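Local coordinates for multidrug resistance protein (Vibrio cholerae, PDB 1YC9), which probably forms, as a trimer, the outer-membrane exit duct of a multidrug efflux system, and could be involved in resistance to puromycin, acriflavine and tetraphenylarsonium chloride, at residues D113-N118 with F283-T288; G277-Q282 with G329-A334; R70-G75 with L106-D111; G58-A63 with S127-A132. The protein carries 1 engineered substitution. All blocks are in the same frame, centred on the assembly; numbering follows the deposited sequence.

Helix 47-67 enters strand 73-84, which pairs antiparallel with strand 98-111 in interaction 3; the chain then turns into the long helix 117-183, which packs back on helix 47-67 in interaction 4. Interaction 3 is therefore nested inside the loop closed by interaction 4. Interaction 1 joins the turn before helix 117-183 to the start of strand 286-298, and it crosses interactions 2 and 4 along the chain. Interaction 2 closes the second hairpin by packing helix 260-281 on helix 326-391. Interactions 1 and 2 touch through Lys117 and Phe283, and interactions 1 and 3 through Asp111, so three contacts meet where barrel passes into helices.

Interaction 1: residues D113-N118 with F283-T288; sequences DFWGKN and FYPDVT
At the junction between the beta-barrel and the helical tunnel of this outer membrane factor, the turn 113-118 that leads from strand 98-111 into helix 117-183 packs on the loop 283-288 that starts strand 286-298. Trp115 and Tyr284 meet on the surface. Tyr284 CB sits over one face of the indole, 3.5 Å from the centroid of the five-membered ring, in a CH-pi contact, while Phe114 CB covers the opposite face. The two aromatic rings meet obliquely, their planes 40° apart. Trp115 also gives its indole N-H to the carbonyl of Pro285: NE1 to O is 2.8 Å, bent at 131° but in the carbonyl plane. Its six-membered ring meanwhile runs past Pro285, with CZ2 3.9 Å from CD. The indole is thus fixed both over its faces and at its edge. Lys117 reaches Asp286 with its chain bent at chi3 (73°), and its NZ makes a salt bridge of 2.7 Å with Asp286 OD1, approaching from above the carboxylate plane. This ammonium may ease the closeness of Asp286 to Asp111, whose carboxylate lies against it. At the far end Phe114 CD1 touches Val287 CG2 at 3.8 Å, and one water accepts from Phe114 N and from Val287 N, bridging the backbones. Asp113 secures the helix start: its OD1 accepts from Asn118 N at 2.8 Å and its OD2 from Arg119 N. With Gly116 at the N-cap after a type I turn, this is the strand-to-helix transition characteristic of the TolC-like fold.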
loop_
_atom_site.group_PDB
_atom_site.type_symbol
_atom_site.label_atom_id
_atom_site.label_comp_id
_atom_site.label_asym_id
_atom_site.label_seq_id
_atom_site.Cartn_x
_atom_site.Cartn_y
_atom_site.Cartn_z
ATOM N N ASP A 113 8.558 -25.108 -32.079
ATOM C CA ASP A 113 8.636 -25.419 -30.622
ATOM C C ASP A 113 9.364 -26.699 -30.235
ATOM O O ASP A 113 8.947 -27.380 -29.332
ATOM C CB ASP A 113 7.255 -25.377 -29.941
ATOM C CG ASP A 113 7.359 -24.965 -28.482
ATOM O OD1 ASP A 113 8.365 -24.292 -28.142
ATOM O OD2 ASP A 113 6.504 -25.252 -27.640
ATOM N N PHE A 114 10.503 -26.967 -30.851
ATOM C CA PHE A 114 11.258 -28.212 -30.532
ATOM C C PHE A 114 11.731 -28.389 -29.112
ATOM O O PHE A 114 11.915 -29.524 -28.629
ATOM C CB PHE A 114 12.458 -28.321 -31.453
ATOM C CG PHE A 114 12.088 -28.798 -32.797
ATOM C CD1 PHE A 114 12.155 -27.977 -33.885
ATOM C CD2 PHE A 114 11.586 -30.085 -32.958
ATOM C CE1 PHE A 114 11.781 -28.440 -35.159
ATOM C CE2 PHE A 114 11.192 -30.537 -34.223
ATOM C CZ PHE A 114 11.300 -29.690 -35.316
ATOM N N TRP A 115 11.958 -27.280 -28.413
ATOM C CA TRP A 115 12.411 -27.358 -27.034
ATOM C C TRP A 115 11.338 -27.086 -25.994
ATOM O O TRP A 115 11.608 -27.055 -24.786
ATOM C CB TRP A 115 13.619 -26.421 -26.845
ATOM C CG TRP A 115 14.451 -26.512 -27.966
ATOM C CD1 TRP A 115 14.498 -25.644 -29.024
ATOM C CD2 TRP A 115 15.344 -27.571 -28.276
ATOM N NE1 TRP A 115 15.352 -26.126 -29.980
ATOM C CE2 TRP A 115 15.902 -27.294 -29.526
ATOM C CE3 TRP A 115 15.754 -28.714 -27.599
ATOM C CZ2 TRP A 115 16.840 -28.114 -30.119
ATOM C CZ3 TRP A 115 16.676 -29.533 -28.189
ATOM C CH2 TRP A 115 17.228 -29.223 -29.424
ATOM N N GLY A 116 10.106 -26.840 -26.440
ATOM C CA GLY A 116 9.042 -26.640 -25.502
ATOM C C GLY A 116 8.913 -25.254 -24.900
ATOM O O GLY A 116 8.172 -25.101 -23.975
ATOM N N LYS A 117 9.676 -24.293 -25.402
ATOM C CA LYS A 117 9.577 -22.895 -24.979
ATOM C C LYS A 117 8.154 -22.359 -25.017
ATOM O O LYS A 117 7.695 -21.697 -24.076
ATOM C CB LYS A 117 10.453 -22.058 -25.899
ATOM C CG LYS A 117 10.651 -20.704 -25.475
ATOM C CD LYS A 117 11.670 -20.024 -26.369
ATOM C CE LYS A 117 11.157 -19.696 -27.737
ATOM N NZ LYS A 117 12.261 -19.137 -28.508
ATOM N N ASN A 118 7.483 -22.577 -26.147
ATOM C CA ASN A 118 6.172 -21.971 -26.338
ATOM C C ASN A 118 5.129 -22.714 -25.509
ATOM O O ASN A 118 4.247 -22.122 -24.917
ATOM C CB ASN A 118 5.792 -21.939 -27.823
ATOM C CG ASN A 118 6.710 -21.074 -28.651
ATOM O OD1 ASN A 118 7.460 -20.276 -28.100
ATOM N ND2 ASN A 118 6.607 -21.176 -29.992
ATOM N N PHE A 283 18.376 -20.422 -25.242
ATOM C CA PHE A 283 19.710 -20.772 -25.683
ATOM C C PHE A 283 19.756 -21.756 -26.859
ATOM O O PHE A 283 20.776 -21.855 -27.548
ATOM C CB PHE A 283 20.503 -21.336 -24.517
ATOM C CG PHE A 283 20.911 -20.297 -23.470
ATOM C CD1 PHE A 283 20.094 -20.021 -22.405
ATOM C CD2 PHE A 283 22.144 -19.617 -23.572
ATOM C CE1 PHE A 283 20.451 -19.094 -21.438
ATOM C CE2 PHE A 283 22.517 -18.715 -22.612
ATOM C CZ PHE A 283 21.677 -18.459 -21.530
ATOM N N TYR A 284 18.638 -22.434 -27.118
ATOM C CA TYR A 284 18.539 -23.462 -28.120
ATOM C C TYR A 284 18.024 -22.918 -29.454
ATOM O O TYR A 284 17.500 -21.802 -29.495
ATOM C CB TYR A 284 17.623 -24.585 -27.608
ATOM C CG TYR A 284 18.285 -25.358 -26.501
ATOM C CD1 TYR A 284 18.360 -24.839 -25.226
ATOM C CD2 TYR A 284 18.845 -26.643 -26.745
ATOM C CE1 TYR A 284 18.975 -25.539 -24.199
ATOM C CE2 TYR A 284 19.476 -27.349 -25.724
ATOM C CZ TYR A 284 19.518 -26.792 -24.446
ATOM O OH TYR A 284 20.132 -27.437 -23.387
ATOM N N PRO A 285 18.269 -23.661 -30.524
ATOM C CA PRO A 285 17.875 -23.190 -31.845
ATOM C C PRO A 285 16.369 -22.975 -31.944
ATOM O O PRO A 285 15.613 -23.760 -31.422
ATOM C CB PRO A 285 18.360 -24.275 -32.783
ATOM C CG PRO A 285 19.308 -25.199 -32.013
ATOM C CD PRO A 285 19.017 -24.948 -30.577
ATOM N N ASP A 286 15.961 -21.874 -32.523
ATOM C CA ASP A 286 14.560 -21.657 -32.829
ATOM C C ASP A 286 14.237 -22.019 -34.275
ATOM O O ASP A 286 14.828 -21.480 -35.191
ATOM C CB ASP A 286 14.286 -20.197 -32.590
ATOM C CG ASP A 286 12.898 -19.974 -32.202
ATOM O OD1 ASP A 286 12.632 -19.207 -31.222
ATOM O OD2 ASP A 286 12.013 -20.611 -32.842
ATOM N N VAL A 287 13.262 -22.943 -34.497
ATOM C CA VAL A 287 12.969 -23.421 -35.825
ATOM C C VAL A 287 11.534 -22.951 -36.178
ATOM O O VAL A 287 10.620 -23.120 -35.367
ATOM C CB VAL A 287 13.047 -24.937 -35.970
ATOM C CG1 VAL A 287 12.774 -25.342 -37.435
ATOM C CG2 VAL A 287 14.402 -25.453 -35.526
ATOM N N THR A 288 11.411 -22.279 -37.314
ATOM C CA THR A 288 10.149 -21.650 -37.714
ATOM C C THR A 288 9.836 -22.167 -39.106
ATOM O O THR A 288 10.663 -22.863 -39.750
ATOM C CB THR A 288 10.245 -20.128 -37.659
ATOM O OG1 THR A 288 11.428 -19.756 -38.364
ATOM C CG2 THR A 288 10.458 -19.624 -36.233
HETATM O O HOH W 1 11.859 -24.492 -32.277
#

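Interaction 2: residues G277-Q282 with G329-A334; sequences GIAQAQ and GQLTSA
This is a close antiparallel helix-helix contact at the barrel end of the helical tunnel, where the last turn of helix 260-281 lies beside the beginning of helix 326-391 in the TolC-like fold. The segment axes come within 8.7 Å and run at 167° to each other, so the helices pass side by side over this length. Such closeness rests on Ala279, whose methyl points toward the other helix. Its CB touches the backbone of Leu331 at CA, 3.7 Å away, and meets the methyl of Ala334, CB to CB, at 3.9 Å. Leu331 then folds over the alanine from one side. With CG anti to the backbone N (chi1 178°) and chi2 near 56°, its CD1 branch is brought back across the groove and reaches the aliphatic part of Gln280 at CG, 3.8 Å away. Beyond CG the Gln280 chain runs on extended to an amide on the surface. The chains of Gln282 and Gln330 lie next to each other and add to the buried surface, whereas the part around Ala279 is apolar packing. Both helices have further neighbours: Thr332 and Ser333 pack on Gly61 of a second subunit, and Ile278 packs on Lys117, Ala120 and Ala121 of helix 117-183. Within the apolar part, the CD1 methyl of Leu331 lies 3.7 Å from Ala279 CB.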
loop_
_atom_site.group_PDB
_atom_site.type_symbol
_atom_site.label_atom_id
_atom_site.label_comp_id
_atom_site.label_asym_id
_atom_site.label_seq_id
_atom_site.Cartn_x
_atom_site.Cartn_y
_atom_site.Cartn_z
ATOM N N GLY A 277 12.125 -22.259 -17.483
ATOM C CA GLY A 277 12.266 -23.095 -18.639
ATOM C C GLY A 277 12.345 -22.342 -19.959
ATOM O O GLY A 277 13.116 -22.727 -20.818
ATOM N N ILE A 278 11.510 -21.339 -20.137
ATOM C CA ILE A 278 11.531 -20.519 -21.317
ATOM C C ILE A 278 12.931 -19.935 -21.475
ATOM O O ILE A 278 13.478 -19.904 -22.585
ATOM C CB ILE A 278 10.520 -19.389 -21.215
ATOM C CG1 ILE A 278 9.046 -19.938 -21.296
ATOM C CG2 ILE A 278 10.709 -18.359 -22.306
ATOM C CD1 ILE A 278 8.027 -18.919 -20.898
ATOM N N ALA A 279 13.464 -19.383 -20.384
ATOM C CA ALA A 279 14.765 -18.692 -20.454
ATOM C C ALA A 279 15.880 -19.667 -20.831
ATOM O O ALA A 279 16.804 -19.349 -21.603
ATOM C CB ALA A 279 15.111 -17.998 -19.129
ATOM N N GLN A 280 15.801 -20.860 -20.284
ATOM C CA GLN A 280 16.716 -21.913 -20.685
ATOM C C GLN A 280 16.597 -22.273 -22.175
ATOM O O GLN A 280 17.609 -22.444 -22.853
ATOM C CB GLN A 280 16.510 -23.177 -19.832
ATOM C CG GLN A 280 17.012 -23.058 -18.382
ATOM C CD GLN A 280 16.557 -24.241 -17.478
ATOM O OE1 GLN A 280 15.680 -25.027 -17.859
ATOM N NE2 GLN A 280 17.097 -24.297 -16.270
ATOM N N ALA A 281 15.350 -22.363 -22.682
ATOM C CA ALA A 281 15.112 -22.769 -24.039
ATOM C C ALA A 281 15.544 -21.732 -25.064
ATOM O O ALA A 281 15.778 -22.065 -26.214
ATOM C CB ALA A 281 13.641 -23.104 -24.224
ATOM N N GLN A 282 15.689 -20.492 -24.630
ATOM C CA GLN A 282 16.169 -19.424 -25.494
ATOM C C GLN A 282 17.616 -19.595 -25.946
ATOM O O GLN A 282 18.032 -18.998 -26.918
ATOM C CB GLN A 282 15.964 -18.053 -24.821
ATOM C CG GLN A 282 14.519 -17.609 -24.852
ATOM C CD GLN A 282 14.279 -16.311 -24.112
ATOM O OE1 GLN A 282 15.107 -15.877 -23.258
ATOM N NE2 GLN A 282 13.168 -15.677 -24.424
ATOM N N GLY A 329 21.574 -13.081 -18.607
ATOM C CA GLY A 329 20.911 -12.206 -17.689
ATOM C C GLY A 329 19.398 -12.529 -17.599
ATOM O O GLY A 329 18.835 -12.384 -16.522
ATOM N N GLN A 330 18.776 -12.877 -18.721
ATOM C CA GLN A 330 17.353 -13.200 -18.743
ATOM C C GLN A 330 17.084 -14.447 -17.919
ATOM O O GLN A 330 16.111 -14.488 -17.157
ATOM C CB GLN A 330 16.891 -13.406 -20.202
ATOM C CG GLN A 330 16.475 -12.110 -20.849
ATOM C CD GLN A 330 15.924 -12.254 -22.276
ATOM O OE1 GLN A 330 15.024 -13.032 -22.495
ATOM N NE2 GLN A 330 16.426 -11.473 -23.198
ATOM N N LEU A 331 18.005 -15.405 -18.019
ATOM C CA LEU A 331 17.924 -16.628 -17.214
ATOM C C LEU A 331 18.110 -16.297 -15.735
ATOM O O LEU A 331 17.321 -16.716 -14.916
ATOM C CB LEU A 331 18.932 -17.666 -17.693
ATOM C CG LEU A 331 18.976 -18.963 -16.909
ATOM C CD1 LEU A 331 17.576 -19.663 -16.848
ATOM C CD2 LEU A 331 19.990 -19.902 -17.478
ATOM N N THR A 332 19.119 -15.506 -15.376
ATOM C CA THR A 332 19.251 -15.076 -14.000
ATOM C C THR A 332 17.984 -14.380 -13.457
ATOM O O THR A 332 17.554 -14.668 -12.359
ATOM C CB THR A 332 20.508 -14.157 -13.851
ATOM O OG1 THR A 332 21.660 -14.956 -14.136
ATOM C CG2 THR A 332 20.644 -13.658 -12.417
ATOM N N SER A 333 17.407 -13.479 -14.227
ATOM C CA SER A 333 16.216 -12.773 -13.823
ATOM C C SER A 333 15.041 -13.759 -13.658
ATOM O O SER A 333 14.262 -13.611 -12.708
ATOM C CB SER A 333 15.923 -11.666 -14.813
ATOM O OG SER A 333 16.901 -10.651 -14.620
ATOM N N ALA A 334 14.957 -14.743 -14.541
ATOM C CA ALA A 334 13.845 -15.717 -14.476
ATOM C C ALA A 334 14.071 -16.593 -13.220
ATOM O O ALA A 334 13.140 -16.868 -12.490
ATOM C CB ALA A 334 13.806 -16.550 -15.712
#

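Interaction 3: residues R70-G75 with L106-D111; sequences RSFDLG and LNFQYD
Phe72, just before strand 73-84, packs tightly on Phe108 of strand 98-111. Phe72 CB comes within 3.4 Å of Phe108 CE1, and the rings meet obliquely with their planes 46° apart. Phe72 CG lies between its backbone N and carbonyl carbon (chi1 53°), a position that holds the ring above its own backbone and beside Phe108. Next to Phe72, Leu74 CD2 meets the edge of the Phe108 ring, near its plane, 3.6 Å from CD1. Beneath these groups Asp73 with Gln109, and Gly75 with Asn107, are hydrogen-bonded antiparallel pairs; Asp73 N reaches Gln109 O at 2.9 Å. Pairing loosens toward residues 70-71, where water takes over: one molecule links Arg70 O to Tyr110 OH, and another lies 2.8 Å from Ser71 O and accepts from Asp111 N. On the face opposite Phe108, Asp73 makes a salt bridge with Arg326 of the third subunit. Leu74 and Gly75 also pair with a strand of that subunit, continuing the sheet across the interface, as in the shared trimeric beta-barrel typical of outer membrane factors.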
loop_
_atom_site.group_PDB
_atom_site.type_symbol
_atom_site.label_atom_id
_atom_site.label_comp_id
_atom_site.label_asym_id
_atom_site.label_seq_id
_atom_site.Cartn_x
_atom_site.Cartn_y
_atom_site.Cartn_z
ATOM N N ARG A 70 1.180 -20.925 -29.760
ATOM C CA ARG A 70 1.280 -22.304 -30.255
ATOM C C ARG A 70 0.489 -22.551 -31.555
ATOM O O ARG A 70 0.570 -23.630 -32.131
ATOM C CB ARG A 70 0.841 -23.257 -29.173
ATOM C CG ARG A 70 1.611 -23.175 -27.877
ATOM C CD ARG A 70 1.285 -24.212 -26.910
ATOM N NE ARG A 70 1.775 -25.462 -27.458
ATOM C CZ ARG A 70 1.580 -26.645 -26.927
ATOM N NH1 ARG A 70 0.876 -26.750 -25.788
ATOM N NH2 ARG A 70 2.075 -27.697 -27.590
ATOM N N SER A 71 -0.268 -21.571 -32.027
ATOM C CA SER A 71 -0.923 -21.697 -33.287
ATOM C C SER A 71 -0.047 -21.228 -34.422
ATOM O O SER A 71 0.934 -20.505 -34.193
ATOM C CB SER A 71 -2.264 -20.908 -33.299
ATOM O OG SER A 71 -2.091 -19.625 -33.743
ATOM N N PHE A 72 -0.439 -21.540 -35.643
ATOM C CA PHE A 72 0.051 -20.806 -36.804
ATOM C C PHE A 72 -0.749 -19.472 -37.000
ATOM O O PHE A 72 -1.798 -19.275 -36.392
ATOM C CB PHE A 72 0.119 -21.639 -38.047
ATOM C CG PHE A 72 -1.142 -22.353 -38.415
ATOM C CD1 PHE A 72 -2.252 -21.668 -38.811
ATOM C CD2 PHE A 72 -1.171 -23.711 -38.437
ATOM C CE1 PHE A 72 -3.399 -22.325 -39.214
ATOM C CE2 PHE A 72 -2.281 -24.367 -38.832
ATOM C CZ PHE A 72 -3.406 -23.702 -39.213
ATOM N N ASP A 73 -0.192 -18.581 -37.810
ATOM C CA ASP A 73 -0.734 -17.240 -38.102
ATOM C C ASP A 73 -0.879 -17.108 -39.594
ATOM O O ASP A 73 0.001 -17.545 -40.378
ATOM C CB ASP A 73 0.242 -16.171 -37.624
ATOM C CG ASP A 73 -0.029 -15.740 -36.226
ATOM O OD1 ASP A 73 0.111 -16.585 -35.361
ATOM O OD2 ASP A 73 -0.450 -14.613 -35.885
ATOM N N LEU A 74 -1.967 -16.493 -40.044
ATOM C CA LEU A 74 -2.262 -16.352 -41.424
ATOM C C LEU A 74 -2.689 -14.843 -41.567
ATOM O O LEU A 74 -3.367 -14.285 -40.712
ATOM C CB LEU A 74 -3.465 -17.194 -41.832
ATOM C CG LEU A 74 -3.204 -18.723 -41.891
ATOM C CD1 LEU A 74 -4.509 -19.604 -41.839
ATOM C CD2 LEU A 74 -2.402 -18.939 -43.186
ATOM N N GLY A 75 -2.258 -14.281 -42.666
ATOM C CA GLY A 75 -2.551 -12.892 -42.990
ATOM C C GLY A 75 -2.565 -12.638 -44.470
ATOM O O GLY A 75 -2.050 -13.414 -45.245
ATOM N N LEU A 106 -1.070 -14.331 -49.575
ATOM C CA LEU A 106 -1.489 -14.935 -48.340
ATOM C C LEU A 106 -0.186 -15.390 -47.669
ATOM O O LEU A 106 0.617 -16.021 -48.316
ATOM C CB LEU A 106 -2.385 -16.137 -48.686
ATOM C CG LEU A 106 -2.962 -16.921 -47.518
ATOM C CD1 LEU A 106 -3.788 -16.071 -46.631
ATOM C CD2 LEU A 106 -3.811 -18.064 -48.107
ATOM N N ASN A 107 -0.002 -15.052 -46.402
ATOM C CA ASN A 107 1.238 -15.265 -45.699
ATOM C C ASN A 107 0.911 -16.144 -44.481
ATOM O O ASN A 107 -0.144 -15.994 -43.841
ATOM C CB ASN A 107 1.776 -13.933 -45.164
ATOM C CG ASN A 107 2.226 -12.969 -46.255
ATOM O OD1 ASN A 107 2.089 -13.218 -47.443
ATOM N ND2 ASN A 107 2.757 -11.809 -45.825
ATOM N N PHE A 108 1.875 -16.981 -44.110
ATOM C CA PHE A 108 1.710 -17.974 -43.103
ATOM C C PHE A 108 3.001 -18.047 -42.295
ATOM O O PHE A 108 4.089 -18.028 -42.862
ATOM C CB PHE A 108 1.477 -19.286 -43.766
ATOM C CG PHE A 108 1.587 -20.460 -42.844
ATOM C CD1 PHE A 108 0.457 -20.973 -42.230
ATOM C CD2 PHE A 108 2.810 -21.072 -42.620
ATOM C CE1 PHE A 108 0.548 -22.086 -41.414
ATOM C CE2 PHE A 108 2.902 -22.169 -41.774
ATOM C CZ PHE A 108 1.769 -22.671 -41.189
ATOM N N GLN A 109 2.869 -18.137 -40.992
ATOM C CA GLN A 109 4.022 -18.374 -40.114
ATOM C C GLN A 109 3.653 -19.337 -38.990
ATOM O O GLN A 109 2.563 -19.273 -38.450
ATOM C CB GLN A 109 4.530 -17.064 -39.561
ATOM C CG GLN A 109 5.804 -17.160 -38.766
ATOM C CD GLN A 109 6.572 -15.849 -38.919
ATOM O OE1 GLN A 109 7.527 -15.769 -39.703
ATOM N NE2 GLN A 109 6.071 -14.805 -38.288
ATOM N N TYR A 110 4.582 -20.244 -38.651
ATOM C CA TYR A 110 4.404 -21.245 -37.586
ATOM C C TYR A 110 5.800 -21.454 -36.925
ATOM O O TYR A 110 6.829 -21.609 -37.599
ATOM C CB TYR A 110 3.840 -22.598 -38.124
ATOM C CG TYR A 110 3.748 -23.607 -37.029
ATOM C CD1 TYR A 110 2.933 -23.383 -35.939
ATOM C CD2 TYR A 110 4.578 -24.755 -37.010
ATOM C CE1 TYR A 110 2.826 -24.276 -34.934
ATOM C CE2 TYR A 110 4.508 -25.648 -35.987
ATOM C CZ TYR A 110 3.690 -25.438 -34.967
ATOM O OH TYR A 110 3.662 -26.268 -33.905
ATOM N N ASP A 111 5.807 -21.371 -35.621
ATOM C CA ASP A 111 6.962 -21.658 -34.796
ATOM C C ASP A 111 6.927 -23.131 -34.384
ATOM O O ASP A 111 6.015 -23.544 -33.643
ATOM C CB ASP A 111 6.848 -20.729 -33.585
ATOM C CG ASP A 111 8.132 -20.524 -32.847
ATOM O OD1 ASP A 111 9.121 -21.173 -33.198
ATOM O OD2 ASP A 111 8.215 -19.749 -31.850
HETATM O O HOH W 2 3.392 -24.835 -31.223
HETATM O O HOH W 3 3.675 -20.751 -33.754
HETATM O O HOH W 4 3.058 -17.736 -35.934
#

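Interaction 4: residues G58-A63 with S127-A132; sequences GAQGFA and SELAAA
Helices 47-67 and 117-183 run nearly antiparallel here, their segment axes 9.0 Å apart at closest approach and at 170° to each other, with Ala59 and Leu129 the nearest pair of CA atoms at 5.4 Å. Small residues allow this approach. Ala59 and Ala132 point their methyls at each other, CB to CB, at 3.4 Å, tighter than usual van der Waals contact. Leu129 fills the neighbouring part of the groove and spreads its two methyls over different residues. Its CG lies anti to the backbone N (chi1 174°), sending the fork across the interface: CD1 lies 3.7 Å from Gln60 CG and also touches Ala59 CB, while CD2 reaches Ala63 CB at 4.0 Å. Only the aliphatic part of Gln60 takes part, passing the leucine obliquely. Glu128 turns instead to helix 260-281, where its OE1 forms a salt bridge with Arg268, and Ser127 packs on Trp267 of that helix. In the opposite helix Gly58 O makes a weak hydrogen bond to Ser333 of the third subunit. With no hydrogen bond across the two segments, the helices are held together here by van der Waals contacts of alanine methyls, one leucine and the aliphatic part of Gln60.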
loop_
_atom_site.group_PDB
_atom_site.type_symbol
_atom_site.label_atom_id
_atom_site.label_comp_id
_atom_site.label_asym_id
_atom_site.label_seq_id
_atom_site.Cartn_x
_atom_site.Cartn_y
_atom_site.Cartn_z
ATOM N N GLY A 58 -9.662 -10.375 -17.350
ATOM C CA GLY A 58 -8.366 -9.942 -17.846
ATOM C C GLY A 58 -7.418 -11.100 -17.985
ATOM O O GLY A 58 -6.753 -11.272 -19.005
ATOM N N ALA A 59 -7.330 -11.879 -16.927
ATOM C CA ALA A 59 -6.446 -13.044 -16.917
ATOM C C ALA A 59 -6.882 -14.064 -17.990
ATOM O O ALA A 59 -6.046 -14.734 -18.592
ATOM C CB ALA A 59 -6.456 -13.696 -15.554
ATOM N N GLN A 60 -8.188 -14.169 -18.217
ATOM C CA GLN A 60 -8.719 -15.021 -19.270
ATOM C C GLN A 60 -8.241 -14.555 -20.639
ATOM O O GLN A 60 -7.769 -15.332 -21.462
ATOM C CB GLN A 60 -10.258 -15.107 -19.206
ATOM C CG GLN A 60 -10.790 -15.873 -17.954
ATOM C CD GLN A 60 -12.291 -15.682 -17.734
ATOM O OE1 GLN A 60 -12.874 -14.818 -18.341
ATOM N NE2 GLN A 60 -12.889 -16.482 -16.845
ATOM N N GLY A 61 -8.382 -13.257 -20.903
ATOM C CA GLY A 61 -7.840 -12.681 -22.119
ATOM C C GLY A 61 -6.358 -12.841 -22.272
ATOM O O GLY A 61 -5.888 -13.086 -23.385
ATOM N N PHE A 62 -5.609 -12.733 -21.194
ATOM C CA PHE A 62 -4.166 -12.877 -21.270
ATOM C C PHE A 62 -3.842 -14.334 -21.643
ATOM O O PHE A 62 -2.994 -14.575 -22.487
ATOM C CB PHE A 62 -3.473 -12.501 -19.998
ATOM C CG PHE A 62 -1.945 -12.728 -20.069
ATOM C CD1 PHE A 62 -1.121 -11.853 -20.791
ATOM C CD2 PHE A 62 -1.379 -13.836 -19.488
ATOM C CE1 PHE A 62 0.274 -12.065 -20.876
ATOM C CE2 PHE A 62 0.029 -14.096 -19.578
ATOM C CZ PHE A 62 0.843 -13.203 -20.271
ATOM N N ALA A 63 -4.551 -15.274 -21.028
ATOM C CA ALA A 63 -4.340 -16.678 -21.307
ATOM C C ALA A 63 -4.651 -17.002 -22.756
ATOM O O ALA A 63 -3.937 -17.756 -23.426
ATOM C CB ALA A 63 -5.196 -17.562 -20.364
ATOM N N SER A 127 -1.327 -21.102 -15.690
ATOM C CA SER A 127 -1.066 -21.116 -14.274
ATOM C C SER A 127 -1.431 -19.775 -13.691
ATOM O O SER A 127 -1.980 -19.723 -12.597
ATOM C CB SER A 127 0.404 -21.467 -13.992
ATOM O OG SER A 127 0.671 -22.757 -14.450
ATOM N N GLU A 128 -1.142 -18.690 -14.405
ATOM C CA GLU A 128 -1.581 -17.370 -13.979
ATOM C C GLU A 128 -3.074 -17.257 -13.963
ATOM O O GLU A 128 -3.673 -16.637 -13.085
ATOM C CB GLU A 128 -1.017 -16.235 -14.862
ATOM C CG GLU A 128 0.487 -16.099 -14.625
ATOM C CD GLU A 128 0.883 -15.459 -13.287
ATOM O OE1 GLU A 128 -0.028 -15.038 -12.477
ATOM O OE2 GLU A 128 2.144 -15.386 -13.052
ATOM N N LEU A 129 -3.692 -17.883 -14.934
ATOM C CA LEU A 129 -5.158 -17.863 -14.930
ATOM C C LEU A 129 -5.702 -18.623 -13.719
ATOM O O LEU A 129 -6.655 -18.205 -13.081
ATOM C CB LEU A 129 -5.689 -18.433 -16.239
ATOM C CG LEU A 129 -7.216 -18.601 -16.311
ATOM C CD1 LEU A 129 -7.900 -17.265 -16.072
ATOM C CD2 LEU A 129 -7.626 -19.187 -17.657
ATOM N N ALA A 130 -5.123 -19.763 -13.409
ATOM C CA ALA A 130 -5.555 -20.507 -12.228
ATOM C C ALA A 130 -5.358 -19.702 -10.962
ATOM O O ALA A 130 -6.172 -19.744 -10.038
ATOM C CB ALA A 130 -4.843 -21.901 -12.113
ATOM N N ALA A 131 -4.279 -18.931 -10.916
ATOM C CA ALA A 131 -4.068 -18.049 -9.796
ATOM C C ALA A 131 -5.132 -16.951 -9.772
ATOM O O ALA A 131 -5.656 -16.624 -8.689
ATOM C CB ALA A 131 -2.654 -17.465 -9.818
ATOM N N ALA A 132 -5.454 -16.417 -10.946
ATOM C CA ALA A 132 -6.516 -15.411 -11.049
ATOM C C ALA A 132 -7.905 -15.933 -10.627
ATOM O O ALA A 132 -8.735 -15.215 -10.005
ATOM C CB ALA A 132 -6.555 -14.841 -12.397
#